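Local coordinates for protein 3-oxo-tetronate kinase (Haemophilus influenzae, PDB 1YZY) that catalyses the ATP-dependent phosphorylation of 3-oxo-tetronate to 3-oxo-tetronate 4-phosphate, as a member of the four-carbon acid sugar kinase family, at residues A184-A188 / Q189-Y193; R154-D157 / A158-G162; V167-A170 / D171-G175; V96-A99 / L100-E103. All coordinates share one frame; numbering follows the deposited sequence.

Contact 1: residues A184-A188 / Q189-Y193; sequences AELKA and QGYRY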
# COMPACT_ATOMS: atom_id res chain seq x y z
N ALA A 184 21.46 -16.78 17.43
CA ALA A 184 22.04 -16.86 18.76
C ALA A 184 23.53 -16.55 18.74
O ALA A 184 24.08 -16.00 19.70
CB ALA A 184 21.80 -18.25 19.34
N GLU A 185 24.17 -16.91 17.64
CA GLU A 185 25.60 -16.69 17.43
C GLU A 185 25.88 -15.21 17.15
O GLU A 185 26.82 -14.65 17.71
CB GLU A 185 26.06 -17.58 16.27
CG GLU A 185 27.31 -17.15 15.54
CD GLU A 185 27.34 -17.70 14.12
OE1 GLU A 185 26.81 -17.01 13.20
OE2 GLU A 185 27.87 -18.81 13.91
N LEU A 186 25.09 -14.60 16.27
CA LEU A 186 25.25 -13.18 15.93
C LEU A 186 25.03 -12.30 17.17
O LEU A 186 25.73 -11.30 17.35
CB LEU A 186 24.29 -12.77 14.82
CG LEU A 186 24.51 -13.34 13.41
CD1 LEU A 186 23.40 -12.86 12.49
CD2 LEU A 186 25.87 -12.92 12.87
N LYS A 187 24.06 -12.67 18.00
CA LYS A 187 23.77 -11.94 19.23
C LYS A 187 24.91 -12.01 20.24
O LYS A 187 25.15 -11.06 20.99
CB LYS A 187 22.49 -12.47 19.88
CG LYS A 187 21.24 -12.22 19.06
CD LYS A 187 20.00 -12.84 19.70
CE LYS A 187 19.60 -12.13 20.98
NZ LYS A 187 18.38 -12.76 21.58
N ALA A 188 25.56 -13.17 20.31
CA ALA A 188 26.68 -13.36 21.22
C ALA A 188 27.86 -12.51 20.75
O ALA A 188 28.66 -12.03 21.55
CB ALA A 188 27.06 -14.82 21.29
N GLN A 189 27.97 -12.34 19.44
CA GLN A 189 29.04 -11.54 18.84
C GLN A 189 28.79 -10.03 18.97
O GLN A 189 29.60 -9.22 18.50
CB GLN A 189 29.21 -11.91 17.37
CG GLN A 189 29.60 -13.36 17.16
CD GLN A 189 29.66 -13.74 15.70
OE1 GLN A 189 28.87 -13.27 14.88
NE2 GLN A 189 30.61 -14.62 15.36
N GLY A 190 27.66 -9.66 19.60
CA GLY A 190 27.32 -8.26 19.81
C GLY A 190 26.56 -7.56 18.69
O GLY A 190 26.60 -6.33 18.58
N TYR A 191 25.92 -8.33 17.83
CA TYR A 191 25.15 -7.76 16.73
C TYR A 191 23.75 -7.44 17.20
O TYR A 191 23.14 -8.21 17.95
CB TYR A 191 25.10 -8.74 15.55
CG TYR A 191 26.41 -8.90 14.82
CD1 TYR A 191 26.92 -7.87 14.03
CD2 TYR A 191 27.14 -10.09 14.90
CE1 TYR A 191 28.11 -8.01 13.34
CE2 TYR A 191 28.33 -10.24 14.21
CZ TYR A 191 28.82 -9.20 13.44
OH TYR A 191 30.01 -9.33 12.78
N ARG A 192 23.24 -6.28 16.78
CA ARG A 192 21.91 -5.82 17.15
C ARG A 192 20.89 -6.13 16.04
O ARG A 192 19.67 -6.19 16.30
CB ARG A 192 21.95 -4.31 17.45
CG ARG A 192 20.71 -3.74 18.13
CD ARG A 192 20.90 -2.26 18.45
NE ARG A 192 19.73 -1.62 19.05
CZ ARG A 192 19.27 -1.86 20.28
NH1 ARG A 192 18.21 -1.21 20.72
NH2 ARG A 192 19.84 -2.78 21.04
N TYR A 193 21.38 -6.30 14.82
CA TYR A 193 20.54 -6.63 13.66
C TYR A 193 21.24 -7.69 12.82
O TYR A 193 22.47 -7.80 12.83
CB TYR A 193 20.28 -5.41 12.77
CG TYR A 193 20.51 -4.08 13.43
CD1 TYR A 193 21.71 -3.39 13.24
CD2 TYR A 193 19.54 -3.52 14.28
CE1 TYR A 193 21.94 -2.18 13.88
CE2 TYR A 193 19.76 -2.31 14.92
CZ TYR A 193 20.96 -1.65 14.72
OH TYR A 193 21.20 -0.47 15.36
O HOH W 1 23.88 -8.49 20.57
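The Tyr191 ring meets the last turn of helix 176-188 edge-on: the carbonyl of Leu186 lies at its rim, near the ring plane, and Gln189 OE1 is also at the edge and in plane. The ring follows directly on the Schellman motif that ends this helix, with Gly190 as the residue of positive phi. The second flat pair consists of the Glu185 carboxylate and the Gln189 amide. These side chains run alongside each other in the same direction, their planes 22° apart, and Glu185 CG lies 4.1 Å from Gln189 CD. Leu186 supplies the apolar component, its CD2 packing 3.7 Å from Tyr191 CD2; with CG of Tyr191 anti to its own carbonyl carbon (chi1 -71°), the CD2 edge of the ring comes alongside this leucine, which also packs on Val167 of strand 164-167. Two backbone bonds define the cap. Tyr191 N reaches Leu186 O at 3.0 Å, while Gly190 N approaches Lys187 O at 3.2 Å from well above the carbonyl plane, 73° out of it, and not on a lone pair. That oxygen has a second donor: a single water gives one proton to Lys187 O at 2.9 Å and its other proton to Tyr191 O at 2.7 Å.

Contact 2: residues R154-D157 / A158-G162; sequences RLMD and AQAKG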
# COMPACT_ATOMS: atom_id res chain seq x y z
N ARG A 154 26.66 -2.82 5.58
CA ARG A 154 27.36 -1.54 5.51
C ARG A 154 26.38 -0.38 5.47
O ARG A 154 26.63 0.67 6.08
CB ARG A 154 28.30 -1.49 4.29
CG ARG A 154 29.58 -2.32 4.44
CD ARG A 154 30.69 -1.87 3.50
NE ARG A 154 30.33 -1.94 2.07
CZ ARG A 154 30.79 -2.86 1.22
NH1 ARG A 154 31.62 -3.81 1.63
NH2 ARG A 154 30.47 -2.78 -0.06
N LEU A 155 25.29 -0.56 4.72
CA LEU A 155 24.25 0.46 4.61
C LEU A 155 23.60 0.68 5.96
O LEU A 155 23.38 1.83 6.37
CB LEU A 155 23.19 0.03 3.60
CG LEU A 155 23.60 0.02 2.15
CD1 LEU A 155 22.51 -0.61 1.32
CD2 LEU A 155 23.92 1.44 1.68
N MET A 156 23.26 -0.40 6.65
CA MET A 156 22.63 -0.27 7.95
C MET A 156 23.57 0.30 9.01
O MET A 156 23.16 1.11 9.84
CB MET A 156 22.07 -1.62 8.41
CG MET A 156 21.34 -1.56 9.77
SD MET A 156 19.83 -0.58 9.80
CE MET A 156 19.29 -0.90 11.48
N ASP A 157 24.83 -0.13 8.98
CA ASP A 157 25.83 0.33 9.95
C ASP A 157 26.05 1.83 9.90
O ASP A 157 26.36 2.45 10.92
CB ASP A 157 27.17 -0.38 9.72
CG ASP A 157 27.24 -1.76 10.36
OD1 ASP A 157 26.29 -2.19 11.06
OD2 ASP A 157 28.28 -2.43 10.17
N ALA A 158 25.95 2.40 8.71
CA ALA A 158 26.13 3.83 8.52
C ALA A 158 25.11 4.66 9.29
O ALA A 158 25.45 5.70 9.86
CB ALA A 158 26.06 4.15 7.05
N GLN A 159 23.87 4.18 9.34
CA GLN A 159 22.77 4.88 10.00
C GLN A 159 22.26 4.28 11.30
O GLN A 159 21.26 4.76 11.85
CB GLN A 159 21.58 4.98 9.03
CG GLN A 159 21.39 3.60 8.42
CD GLN A 159 20.25 3.53 7.46
OE1 GLN A 159 19.11 3.35 7.86
NE2 GLN A 159 20.55 3.66 6.17
N ALA A 160 22.90 3.22 11.79
CA ALA A 160 22.44 2.59 13.02
C ALA A 160 23.37 2.82 14.21
O ALA A 160 24.53 3.19 14.04
CB ALA A 160 22.23 1.10 12.79
N LYS A 161 22.83 2.66 15.41
CA LYS A 161 23.59 2.82 16.64
C LYS A 161 24.34 1.53 16.98
O LYS A 161 25.29 1.54 17.76
CB LYS A 161 22.67 3.20 17.81
CG LYS A 161 22.78 4.64 18.29
CD LYS A 161 22.08 5.61 17.37
CE LYS A 161 22.31 7.06 17.79
NZ LYS A 161 23.71 7.52 17.51
N GLY A 162 23.86 0.41 16.43
CA GLY A 162 24.48 -0.89 16.68
C GLY A 162 25.19 -1.46 15.47
O GLY A 162 25.41 -0.76 14.47
O HOH W 2 23.51 4.37 5.04
O HOH W 3 27.11 1.23 13.43
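Met156 and Ala160 supply the apolar part of this helix end, where helix 152-159 gives way to loop. The methionine has CG anti to the backbone N (chi1 -178°) and then bends at chi2, which brings its methyl CE to 3.8 Å from Ala160 CB. Sulfur and CG are only slightly more distant from the same methyl group, so the alanine lies against the bent flank of the methionine chain and not just its end. CG of Gln159 sits between its backbone N and carbonyl carbon (chi1 47°), and packs 3.4 Å from Leu155 O.

Backbone hydrogen bonding weakens across the same few residues. Ala158 N still donates to Arg154 O at 3.2 Å in the i to i+4 pattern, but the next amide, Gln159 N, makes a weak bond to Met156 O at 3.2 Å, a shorter step of three residues that marks the unwinding.

Water takes over part of the task. One molecule donates to Leu155 O at 2.9 Å and accepts from Gln159 NE2 at 3.2 Å, tying the glutamine amide back to the preceding turn; a second lies between Asp157 O and Gly162 O.

The polar ends also have partners beyond this stretch. Gln159 OE1 accepts from Gly94 N and its NE2 bonds Ser87 OG, while Asp157 OD1 bonds Thr164 OG1. Met156 and Ala160 both pack on Tyr193 of strand 193-196, and they touch Thr97 and Asp98 respectively, so the helix end packs against both that strand and helix 93-104.

Contact 3: residues V167-A170 / D171-G175; sequences VAYA and DVIKG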
# COMPACT_ATOMS: atom_id res chain seq x y z
N VAL A 167 23.41 -13.81 8.15
CA VAL A 167 22.96 -15.20 8.13
C VAL A 167 23.11 -15.61 6.69
O VAL A 167 22.14 -15.39 5.95
CB VAL A 167 21.53 -15.47 8.63
CG1 VAL A 167 21.25 -16.99 8.65
CG2 VAL A 167 21.33 -14.87 10.04
N ALA A 168 24.24 -16.15 6.24
CA ALA A 168 24.39 -16.48 4.84
C ALA A 168 23.49 -17.57 4.27
O ALA A 168 22.93 -18.39 4.99
CB ALA A 168 25.86 -16.82 4.62
N TYR A 169 23.36 -17.53 2.95
CA TYR A 169 22.57 -18.47 2.17
C TYR A 169 22.80 -19.91 2.62
O TYR A 169 21.86 -20.64 2.94
CB TYR A 169 22.95 -18.32 0.69
CG TYR A 169 22.45 -19.43 -0.22
CD1 TYR A 169 21.12 -19.45 -0.67
CD2 TYR A 169 23.30 -20.45 -0.64
CE1 TYR A 169 20.66 -20.46 -1.51
CE2 TYR A 169 22.85 -21.47 -1.47
CZ TYR A 169 21.53 -21.47 -1.91
OH TYR A 169 21.09 -22.46 -2.75
N ALA A 170 24.08 -20.30 2.64
CA ALA A 170 24.48 -21.65 3.03
C ALA A 170 23.83 -22.11 4.33
O ALA A 170 23.60 -23.31 4.51
CB ALA A 170 25.99 -21.71 3.14
N ASP A 171 23.58 -21.18 5.24
CA ASP A 171 22.95 -21.50 6.51
C ASP A 171 21.43 -21.45 6.47
O ASP A 171 20.76 -22.14 7.23
CB ASP A 171 23.43 -20.56 7.61
CG ASP A 171 24.87 -20.81 7.99
OD1 ASP A 171 25.13 -21.80 8.69
OD2 ASP A 171 25.74 -20.00 7.60
N VAL A 172 20.88 -20.57 5.64
CA VAL A 172 19.43 -20.47 5.56
C VAL A 172 18.87 -21.76 4.95
O VAL A 172 17.87 -22.30 5.43
CB VAL A 172 18.96 -19.23 4.72
CG1 VAL A 172 17.46 -19.03 4.87
CG2 VAL A 172 19.67 -17.97 5.16
N ILE A 173 19.54 -22.26 3.91
CA ILE A 173 19.07 -23.48 3.27
C ILE A 173 19.06 -24.71 4.17
O ILE A 173 18.55 -25.76 3.79
CB ILE A 173 19.82 -23.78 1.97
CG1 ILE A 173 21.31 -24.01 2.25
CG2 ILE A 173 19.61 -22.65 0.99
CD1 ILE A 173 22.10 -24.32 1.01
N LYS A 174 19.59 -24.58 5.39
CA LYS A 174 19.61 -25.68 6.34
C LYS A 174 18.38 -25.68 7.25
O LYS A 174 18.19 -26.61 8.03
CB LYS A 174 20.89 -25.66 7.17
CG LYS A 174 22.15 -25.85 6.34
CD LYS A 174 23.37 -26.00 7.22
CE LYS A 174 24.61 -26.27 6.39
NZ LYS A 174 25.80 -26.57 7.24
N GLY A 175 17.57 -24.62 7.18
CA GLY A 175 16.38 -24.60 8.00
C GLY A 175 16.22 -23.52 9.06
O GLY A 175 17.14 -22.76 9.34
O HOH W 4 25.86 -17.26 8.02
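Ile173 CG2 rests over one face of the Tyr169 ring, a CH-pi contact 3.8 Å from the ring centroid and offset toward the rim, nearest CE1. It spans one turn of the short helix 169-172, which follows strand 164-167 directly with Ala168 as N-cap. The isoleucine reaches the ring because CG2 is anti to its carbonyl carbon, while CG1 takes the position between N and carbonyl (chi1 62°). On the strand side, Val167 CG1 meets Val172 CG2 at 4.0 Å, the two side chains crossing at about a right angle.

Backbone bonds hold the turn on which these side chains are mounted. Ile173 N donates to Tyr169 O at 3.0 Å, nearly straight at 172°. Ala168 O accepts two donors: Val172 N at 3.1 Å, in the carbonyl plane, and Asp171 N at 2.9 Å, above it. A type I turn from Val172 to Gly175 then leads toward helix 176-188.

Further out, Gln203 of helix 202-210 touches Tyr169, Val172 and Ile173, and Tyr169 N bonds Asp197 OD2. Asp171 splits its carboxylate between two roles: OD1 forms a salt bridge with Arg178, while OD2 accepts at 2.8 Å from a water that in turn accepts from Ala168 N at 2.7 Å.

Contact 4: residues V96-A99 / L100-E103; sequences VTDA and LLDE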
# COMPACT_ATOMS: atom_id res chain seq x y z
N VAL A 96 14.88 4.49 13.27
CA VAL A 96 13.55 3.98 13.61
C VAL A 96 13.62 2.59 14.21
O VAL A 96 12.90 2.29 15.16
CB VAL A 96 12.60 3.99 12.38
CG1 VAL A 96 11.27 3.37 12.74
CG2 VAL A 96 12.37 5.41 11.90
N THR A 97 14.46 1.73 13.64
CA THR A 97 14.62 0.37 14.15
C THR A 97 15.12 0.44 15.59
O THR A 97 14.60 -0.26 16.48
CB THR A 97 15.61 -0.47 13.28
OG1 THR A 97 15.10 -0.59 11.95
CG2 THR A 97 15.81 -1.86 13.85
N ASP A 98 16.10 1.30 15.83
CA ASP A 98 16.67 1.46 17.16
C ASP A 98 15.66 1.99 18.16
O ASP A 98 15.62 1.54 19.30
CB ASP A 98 17.88 2.36 17.10
CG ASP A 98 19.08 1.62 16.56
OD1 ASP A 98 19.18 0.40 16.82
OD2 ASP A 98 19.91 2.24 15.86
N ALA A 99 14.89 2.99 17.74
CA ALA A 99 13.87 3.58 18.61
C ALA A 99 12.84 2.52 18.97
O ALA A 99 12.43 2.42 20.12
CB ALA A 99 13.21 4.75 17.90
N LEU A 100 12.45 1.72 17.98
CA LEU A 100 11.48 0.65 18.18
C LEU A 100 12.03 -0.42 19.11
O LEU A 100 11.32 -0.92 19.99
CB LEU A 100 11.07 0.03 16.85
CG LEU A 100 10.32 0.95 15.88
CD1 LEU A 100 9.97 0.21 14.58
CD2 LEU A 100 9.07 1.47 16.55
N LEU A 101 13.29 -0.80 18.89
CA LEU A 101 13.94 -1.80 19.73
C LEU A 101 14.00 -1.32 21.17
O LEU A 101 13.72 -2.08 22.09
CB LEU A 101 15.36 -2.09 19.21
CG LEU A 101 15.47 -3.07 18.04
CD1 LEU A 101 16.89 -3.08 17.51
CD2 LEU A 101 15.05 -4.47 18.49
N ASP A 102 14.37 -0.06 21.34
CA ASP A 102 14.45 0.53 22.67
C ASP A 102 13.11 0.51 23.39
O ASP A 102 13.01 0.07 24.54
CB ASP A 102 14.94 1.98 22.57
CG ASP A 102 16.41 2.07 22.22
OD1 ASP A 102 17.16 1.12 22.54
OD2 ASP A 102 16.80 3.09 21.63
N GLU A 103 12.09 1.03 22.72
CA GLU A 103 10.75 1.07 23.29
C GLU A 103 10.27 -0.31 23.70
O GLU A 103 9.62 -0.48 24.74
CB GLU A 103 9.78 1.70 22.29
CG GLU A 103 8.30 1.63 22.68
CD GLU A 103 7.96 2.31 23.99
OE1 GLU A 103 8.58 3.35 24.31
OE2 GLU A 103 7.06 1.81 24.71
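Val96 and Leu100 begin the series, lying side by side and pointing the same way, with Val96 CG1 3.9 Å from Leu100 CD1. Leu100 CG is anti to its carbonyl carbon (chi1 -65°), which lays the branch back along the preceding turn, over Val96 O. That oxygen also takes the amide of Leu100 at 2.9 Å.

One residue on, Thr97 repeats the arrangement with Leu101: methyl CG2 faces Leu101 CD1 at 4.0 Å, while Thr97 O accepts from Leu101 N at 2.8 Å. The hydroxyl of Thr97 turns back to bond Ile93 O.

Asp98 and Asp102 differ, being acids on one side of the helix. Asp98 O accepts from Asp102 N at 2.9 Å, whereas the nearest carboxylate oxygens, Asp98 OD1 and Asp102 OD2, stay 6.0 Å apart. Arg192 forms salt bridges with both residues, which probably offsets their like charge, and Asp98 also bonds Tyr193 OH.

Ala99 completes the run, its O receiving Glu103 N at 3.0 Å and 171°; its methyl packs on Ile59 of helix 55-71. Unbroken i to i+4 bonding, with Val96, Thr97 and Leu100 packed on Phe79 of strand 77-80, is that of a regular amphipathic alpha-helix lying against a beta-sheet.

How the contacts relate
Three of the four contacts converge on the start of strand 193-196. Tyr193 OH of contact 1 lies 2.6 Å from Asp98 OD1 of contact 4 and 3.0 Å from Gly162 N of contact 2, both probable hydrogen bonds, and Asp98 OD2 lies 3.0 Å from Lys161 N, also a probable hydrogen bond. Asp98 thus serves as a shared buried acceptor for contacts 1 and 2. Contact 3 joins through contact 1 alone, by Leu186 CD1 against Val167 CG2 at 3.8 Å; its nearest atoms are about 12 Å from contact 2 and about 15 Å from contact 4. All four belong to the sugar-binding N-terminal domain, away from the predicted ATP-binding residues.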